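Local coordinates for cellobiose 2-epimerase (Caldibacillus thermoamylovorans, PDB 5ZHB), which probably catalyses the reversible epimerisation of cellobiose at C2 of its reducing-end glucose, giving glucosyl-mannose, at residues G117-T122 with N377-L382; T52-W57 with H110-A115. All blocks are in the same frame, centred on the assembly; numbering follows the deposited sequence.

Interaction 1. Residues G117-T122 with N377-L382; sequences GVYALT and NARFCL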
loop_
_atom_site.group_PDB
_atom_site.type_symbol
_atom_site.label_atom_id
_atom_site.label_comp_id
_atom_site.label_asym_id
_atom_site.label_seq_id
_atom_site.Cartn_x
_atom_site.Cartn_y
_atom_site.Cartn_z
ATOM N N GLY A 117 8.056 -5.611 3.483
ATOM C CA GLY A 117 9.286 -5.549 4.274
ATOM C C GLY A 117 10.382 -4.751 3.582
ATOM O O GLY A 117 10.960 -3.825 4.168
ATOM N N VAL A 118 10.584 -5.053 2.298
ATOM C CA VAL A 118 11.563 -4.322 1.501
ATOM C C VAL A 118 11.230 -2.843 1.457
ATOM O O VAL A 118 12.102 -1.988 1.683
ATOM C CB VAL A 118 11.636 -4.917 0.090
ATOM C CG1 VAL A 118 12.410 -4.025 -0.873
ATOM C CG2 VAL A 118 12.187 -6.328 0.150
ATOM N N TYR A 119 9.946 -2.535 1.194
ATOM C CA TYR A 119 9.504 -1.150 1.105
ATOM C C TYR A 119 9.784 -0.394 2.406
ATOM O O TYR A 119 10.255 0.747 2.378
ATOM C CB TYR A 119 8.001 -1.148 0.811
ATOM C CG TYR A 119 7.387 0.206 0.467
ATOM C CD1 TYR A 119 7.932 1.032 -0.513
ATOM C CD2 TYR A 119 6.241 0.637 1.091
ATOM C CE1 TYR A 119 7.346 2.233 -0.869
ATOM C CE2 TYR A 119 5.656 1.856 0.775
ATOM C CZ TYR A 119 6.197 2.651 -0.225
ATOM O OH TYR A 119 5.576 3.832 -0.522
ATOM N N ALA A 120 9.439 -0.992 3.553
ATOM C CA ALA A 120 9.585 -0.306 4.836
ATOM C C ALA A 120 11.049 -0.196 5.291
ATOM O O ALA A 120 11.463 0.855 5.819
ATOM C CB ALA A 120 8.746 -0.990 5.858
ATOM N N LEU A 121 11.810 -1.264 5.070
ATOM C CA LEU A 121 13.210 -1.324 5.483
ATOM C C LEU A 121 14.044 -0.340 4.668
ATOM O O LEU A 121 14.921 0.314 5.220
ATOM C CB LEU A 121 13.734 -2.756 5.350
ATOM C CG LEU A 121 13.249 -3.754 6.408
ATOM C CD1 LEU A 121 13.497 -5.153 5.932
ATOM C CD2 LEU A 121 13.921 -3.527 7.738
ATOM N N THR A 122 13.746 -0.212 3.361
ATOM C CA THR A 122 14.446 0.745 2.521
ATOM C C THR A 122 14.100 2.165 2.953
ATOM O O THR A 122 14.997 2.990 3.051
ATOM C CB THR A 122 14.214 0.470 1.033
ATOM O OG1 THR A 122 12.829 0.497 0.690
ATOM C CG2 THR A 122 14.783 -0.878 0.637
ATOM N N ASN A 377 -2.985 6.756 4.199
ATOM C CA ASN A 377 -3.378 8.128 4.488
ATOM C C ASN A 377 -2.169 9.020 4.823
ATOM O O ASN A 377 -2.141 10.183 4.381
ATOM C CB ASN A 377 -4.557 8.191 5.458
ATOM C CG ASN A 377 -4.305 7.595 6.825
ATOM O OD1 ASN A 377 -3.337 6.855 7.009
ATOM N ND2 ASN A 377 -5.210 7.870 7.762
ATOM N N ALA A 378 -1.172 8.515 5.563
ATOM C CA ALA A 378 0.046 9.275 5.778
ATOM C C ALA A 378 0.772 9.553 4.470
ATOM O O ALA A 378 1.203 10.682 4.231
ATOM C CB ALA A 378 0.987 8.590 6.728
ATOM N N ARG A 379 0.960 8.499 3.664
ATOM C CA ARG A 379 1.629 8.623 2.391
ATOM C C ARG A 379 0.942 9.691 1.529
ATOM O O ARG A 379 1.624 10.496 0.899
ATOM C CB ARG A 379 1.699 7.258 1.697
ATOM C CG ARG A 379 2.488 7.377 0.403
ATOM C CD ARG A 379 2.803 6.094 -0.319
ATOM N NE ARG A 379 1.589 5.431 -0.791
ATOM C CZ ARG A 379 1.573 4.251 -1.414
ATOM N NH1 ARG A 379 2.704 3.633 -1.684
ATOM N NH2 ARG A 379 0.419 3.716 -1.787
ATOM N N PHE A 380 -0.398 9.696 1.491
ATOM C CA PHE A 380 -1.110 10.699 0.727
ATOM C C PHE A 380 -0.706 12.111 1.172
ATOM O O PHE A 380 -0.370 12.942 0.322
ATOM C CB PHE A 380 -2.617 10.422 0.760
ATOM C CG PHE A 380 -3.490 11.650 0.948
ATOM C CD1 PHE A 380 -3.670 12.570 -0.084
ATOM C CD2 PHE A 380 -4.135 11.872 2.159
ATOM C CE1 PHE A 380 -4.502 13.664 0.092
ATOM C CE2 PHE A 380 -4.959 12.967 2.333
ATOM C CZ PHE A 380 -5.121 13.875 1.309
ATOM N N CYS A 381 -0.776 12.397 2.480
ATOM C CA CYS A 381 -0.423 13.714 2.982
ATOM C C CYS A 381 1.019 14.043 2.596
ATOM O O CYS A 381 1.285 15.131 2.099
ATOM C CB CYS A 381 -0.598 13.786 4.496
ATOM S SG CYS A 381 -2.306 13.607 5.041
ATOM N N LEU A 382 1.934 13.094 2.777
ATOM C CA LEU A 382 3.360 13.295 2.505
ATOM C C LEU A 382 3.674 13.506 1.024
ATOM O O LEU A 382 4.552 14.306 0.667
ATOM C CB LEU A 382 4.142 12.120 3.069
ATOM C CG LEU A 382 4.126 12.010 4.602
ATOM C CD1 LEU A 382 4.744 10.703 5.021
ATOM C CD2 LEU A 382 4.839 13.178 5.255
#
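Y119 and R379 carry this contact between helices 111-128 and 375-387, joined through the end of one side chain on each. On the first helix Y119 turns toward the other helix. With CG anti to the backbone N, its ring projects from the helix and delivers OH to R379, whose NH1 donates a hydrogen bond to it over 3.1 Å with an N-H...O angle of 149°. The hydroxyl lies at the guanidinium edge, close to its plane, while the phenol ring is turned 69° from that plane. A bend at chi3 (65°) swings the guanidinium of R379 round so that NH1 faces the phenol oxygen. In a separate contact, R379 CD lies 3.6 Å from Y119 OH. A turn further on, T122 reaches N195 of helix 183-199 through OG1.

The phenol is a lesser partner of the guanidinium: NH1 forms a salt bridge with E191 and NH2 another with E311. With an alanine in place of this arginine, E191 and E311 would probably lose this countercharge and the Y119 hydroxyl its donor. The chemistry is that of a guanidinium held in the interior, its orientation fixed by the grip of two carboxylates and the phenol oxygen.

Interaction 2. Residues T52-W57 with H110-A115; sequences TCRQLW and HVYAQA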
loop_
_atom_site.group_PDB
_atom_site.type_symbol
_atom_site.label_atom_id
_atom_site.label_comp_id
_atom_site.label_asym_id
_atom_site.label_seq_id
_atom_site.Cartn_x
_atom_site.Cartn_y
_atom_site.Cartn_z
ATOM N N THR A 52 3.028 -4.016 10.593
ATOM C CA THR A 52 4.252 -3.541 11.238
ATOM C C THR A 52 5.164 -2.859 10.213
ATOM O O THR A 52 5.765 -1.819 10.507
ATOM C CB THR A 52 4.973 -4.695 11.963
ATOM O OG1 THR A 52 4.162 -5.278 12.979
ATOM C CG2 THR A 52 6.240 -4.225 12.638
ATOM N N CYS A 53 5.325 -3.473 9.034
ATOM C CA CYS A 53 6.010 -2.823 7.935
ATOM C C CYS A 53 5.403 -1.451 7.646
ATOM O O CYS A 53 6.131 -0.489 7.435
ATOM C CB CYS A 53 5.943 -3.626 6.645
ATOM S SG CYS A 53 6.735 -5.246 6.753
ATOM N N ARG A 54 4.070 -1.374 7.589
ATOM C CA ARG A 54 3.445 -0.133 7.170
ATOM C C ARG A 54 3.676 0.956 8.216
ATOM O O ARG A 54 3.902 2.113 7.860
ATOM C CB ARG A 54 1.962 -0.370 6.874
ATOM C CG ARG A 54 1.797 -1.100 5.542
ATOM C CD ARG A 54 0.335 -1.481 5.403
ATOM N NE ARG A 54 0.156 -2.056 4.064
ATOM C CZ ARG A 54 -1.040 -2.404 3.628
ATOM N NH1 ARG A 54 -2.099 -2.321 4.427
ATOM N NH2 ARG A 54 -1.172 -2.808 2.382
ATOM N N GLN A 55 3.585 0.582 9.491
ATOM C CA GLN A 55 3.900 1.488 10.590
ATOM C C GLN A 55 5.338 2.008 10.458
ATOM O O GLN A 55 5.562 3.215 10.565
ATOM C CB GLN A 55 3.658 0.803 11.930
ATOM C CG GLN A 55 2.207 0.491 12.210
ATOM C CD GLN A 55 2.072 -0.687 13.149
ATOM O OE1 GLN A 55 3.080 -1.278 13.558
ATOM N NE2 GLN A 55 0.835 -1.055 13.462
ATOM N N LEU A 56 6.287 1.125 10.129
ATOM C CA LEU A 56 7.672 1.525 9.978
ATOM C C LEU A 56 7.820 2.479 8.798
ATOM O O LEU A 56 8.535 3.491 8.866
ATOM C CB LEU A 56 8.545 0.290 9.821
ATOM C CG LEU A 56 9.994 0.539 9.384
ATOM C CD1 LEU A 56 10.739 1.495 10.312
ATOM C CD2 LEU A 56 10.695 -0.789 9.323
ATOM N N TRP A 57 7.152 2.143 7.688
ATOM C CA TRP A 57 7.243 2.981 6.496
ATOM C C TRP A 57 6.718 4.389 6.791
ATOM O O TRP A 57 7.384 5.379 6.457
ATOM C CB TRP A 57 6.545 2.319 5.287
ATOM C CG TRP A 57 6.681 3.193 4.075
ATOM C CD1 TRP A 57 7.657 3.128 3.123
ATOM C CD2 TRP A 57 5.929 4.398 3.811
ATOM N NE1 TRP A 57 7.522 4.173 2.252
ATOM C CE2 TRP A 57 6.483 4.972 2.649
ATOM C CE3 TRP A 57 4.845 5.014 4.421
ATOM C CZ2 TRP A 57 5.992 6.157 2.108
ATOM C CZ3 TRP A 57 4.335 6.170 3.868
ATOM C CH2 TRP A 57 4.922 6.741 2.740
ATOM N N HIS A 110 4.278 -14.964 2.837
ATOM C CA HIS A 110 3.595 -14.505 1.641
ATOM C C HIS A 110 4.524 -13.490 0.958
ATOM O O HIS A 110 5.100 -12.636 1.638
ATOM C CB HIS A 110 2.227 -13.944 2.040
ATOM C CG HIS A 110 1.310 -13.863 0.869
ATOM N ND1 HIS A 110 1.613 -13.091 -0.241
ATOM C CD2 HIS A 110 0.174 -14.513 0.591
ATOM C CE1 HIS A 110 0.655 -13.232 -1.149
ATOM N NE2 HIS A 110 -0.242 -14.094 -0.666
ATOM N N VAL A 111 4.641 -13.583 -0.371
ATOM C CA VAL A 111 5.451 -12.656 -1.160
ATOM C C VAL A 111 5.006 -11.211 -0.904
ATOM O O VAL A 111 5.826 -10.319 -0.806
ATOM C CB VAL A 111 5.390 -13.042 -2.655
ATOM C CG1 VAL A 111 6.018 -11.974 -3.543
ATOM C CG2 VAL A 111 6.049 -14.381 -2.943
ATOM N N TYR A 112 3.698 -10.984 -0.739
ATOM C CA TYR A 112 3.138 -9.658 -0.501
ATOM C C TYR A 112 3.734 -9.073 0.767
ATOM O O TYR A 112 4.110 -7.903 0.802
ATOM C CB TYR A 112 1.622 -9.791 -0.388
ATOM C CG TYR A 112 0.800 -8.548 -0.093
ATOM C CD1 TYR A 112 1.037 -7.338 -0.739
ATOM C CD2 TYR A 112 -0.296 -8.627 0.746
ATOM C CE1 TYR A 112 0.240 -6.238 -0.494
ATOM C CE2 TYR A 112 -1.100 -7.534 1.000
ATOM C CZ TYR A 112 -0.824 -6.333 0.379
ATOM O OH TYR A 112 -1.638 -5.263 0.629
ATOM N N ALA A 113 3.835 -9.903 1.809
ATOM C CA ALA A 113 4.406 -9.427 3.052
ATOM C C ALA A 113 5.902 -9.139 2.890
ATOM O O ALA A 113 6.384 -8.155 3.448
ATOM C CB ALA A 113 4.075 -10.416 4.164
ATOM N N GLN A 114 6.633 -9.976 2.143
ATOM C CA GLN A 114 8.066 -9.786 1.964
ATOM C C GLN A 114 8.314 -8.471 1.220
ATOM O O GLN A 114 9.220 -7.723 1.564
ATOM C CB GLN A 114 8.759 -10.956 1.264
ATOM C CG GLN A 114 8.386 -12.343 1.781
ATOM C CD GLN A 114 8.338 -12.466 3.292
ATOM O OE1 GLN A 114 9.277 -12.090 3.998
ATOM N NE2 GLN A 114 7.241 -12.982 3.809
ATOM N N ALA A 115 7.469 -8.182 0.230
ATOM C CA ALA A 115 7.539 -6.910 -0.498
ATOM C C ALA A 115 7.400 -5.710 0.440
ATOM O O ALA A 115 8.236 -4.790 0.417
ATOM C CB ALA A 115 6.496 -6.877 -1.608
#
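R54 and Y112 are brought together by different choices at their first torsion: R54 sets CG anti to its carbonyl carbon (chi1 -75°) and then runs extended to NE, whereas Y112 swings its ring anti to the backbone N. Neither leaves its helix directly toward the other, yet the ends converge, and R54 NH2 comes to 3.1 Å from Y112 OH. The two side chains meet at about a right angle, as do their flat groups, with planes 86° apart. The angle at this approach is too poor for a hydrogen bond, leaving a close polar contact. F116, one turn beyond Y112, gives the guanidinium a cation-pi partner and also meets the Y112 ring.

Closer to the backbones, C53 points toward helix 111-128, and its SG lies 4.4 Å from A113 O. This is the place where the helices come nearest within the two segments, with C53 CA and A113 CA 8.4 Å apart.

The start of the second helix is secured by H110. Its ND1 accepts from Y112 N, which lies in the plane of the imidazole, at 3.0 Å and 160°, a side-chain N-cap. The carbonyl H110 O takes two donors, the backbone Q114 N and the side-chain Q114 NE2, the latter arriving from above the carbonyl plane at 3.1 Å. Helices 49-66 and 111-128, with helix 69-86 packed against the first, belong to the (alpha/alpha)6 barrel of the N-acylglucosamine 2-epimerase family.

Overall arrangement
Interactions 1 and 2 share helix 111-128, using successive parts of it, and their centres lie about 10 Å apart. W57 of helix 49-66 bridges the two: from the first segment of interaction 2, it stacks on the ring of Y119, with W57 NE1 3.2 Å from Y119 CZ, and its CH2 packs 3.4 Å from R379 CB. A120 CB likewise rests 3.1 Å from C53 O. Three helices, 49-66, 111-128 and 375-387, are thus tied together near the middle of the chain. In this family the sugar pocket lies inside the helical barrel, so the two arginines and tyrosines, R54, R379, Y112 and Y119, probably lie in or near its lining.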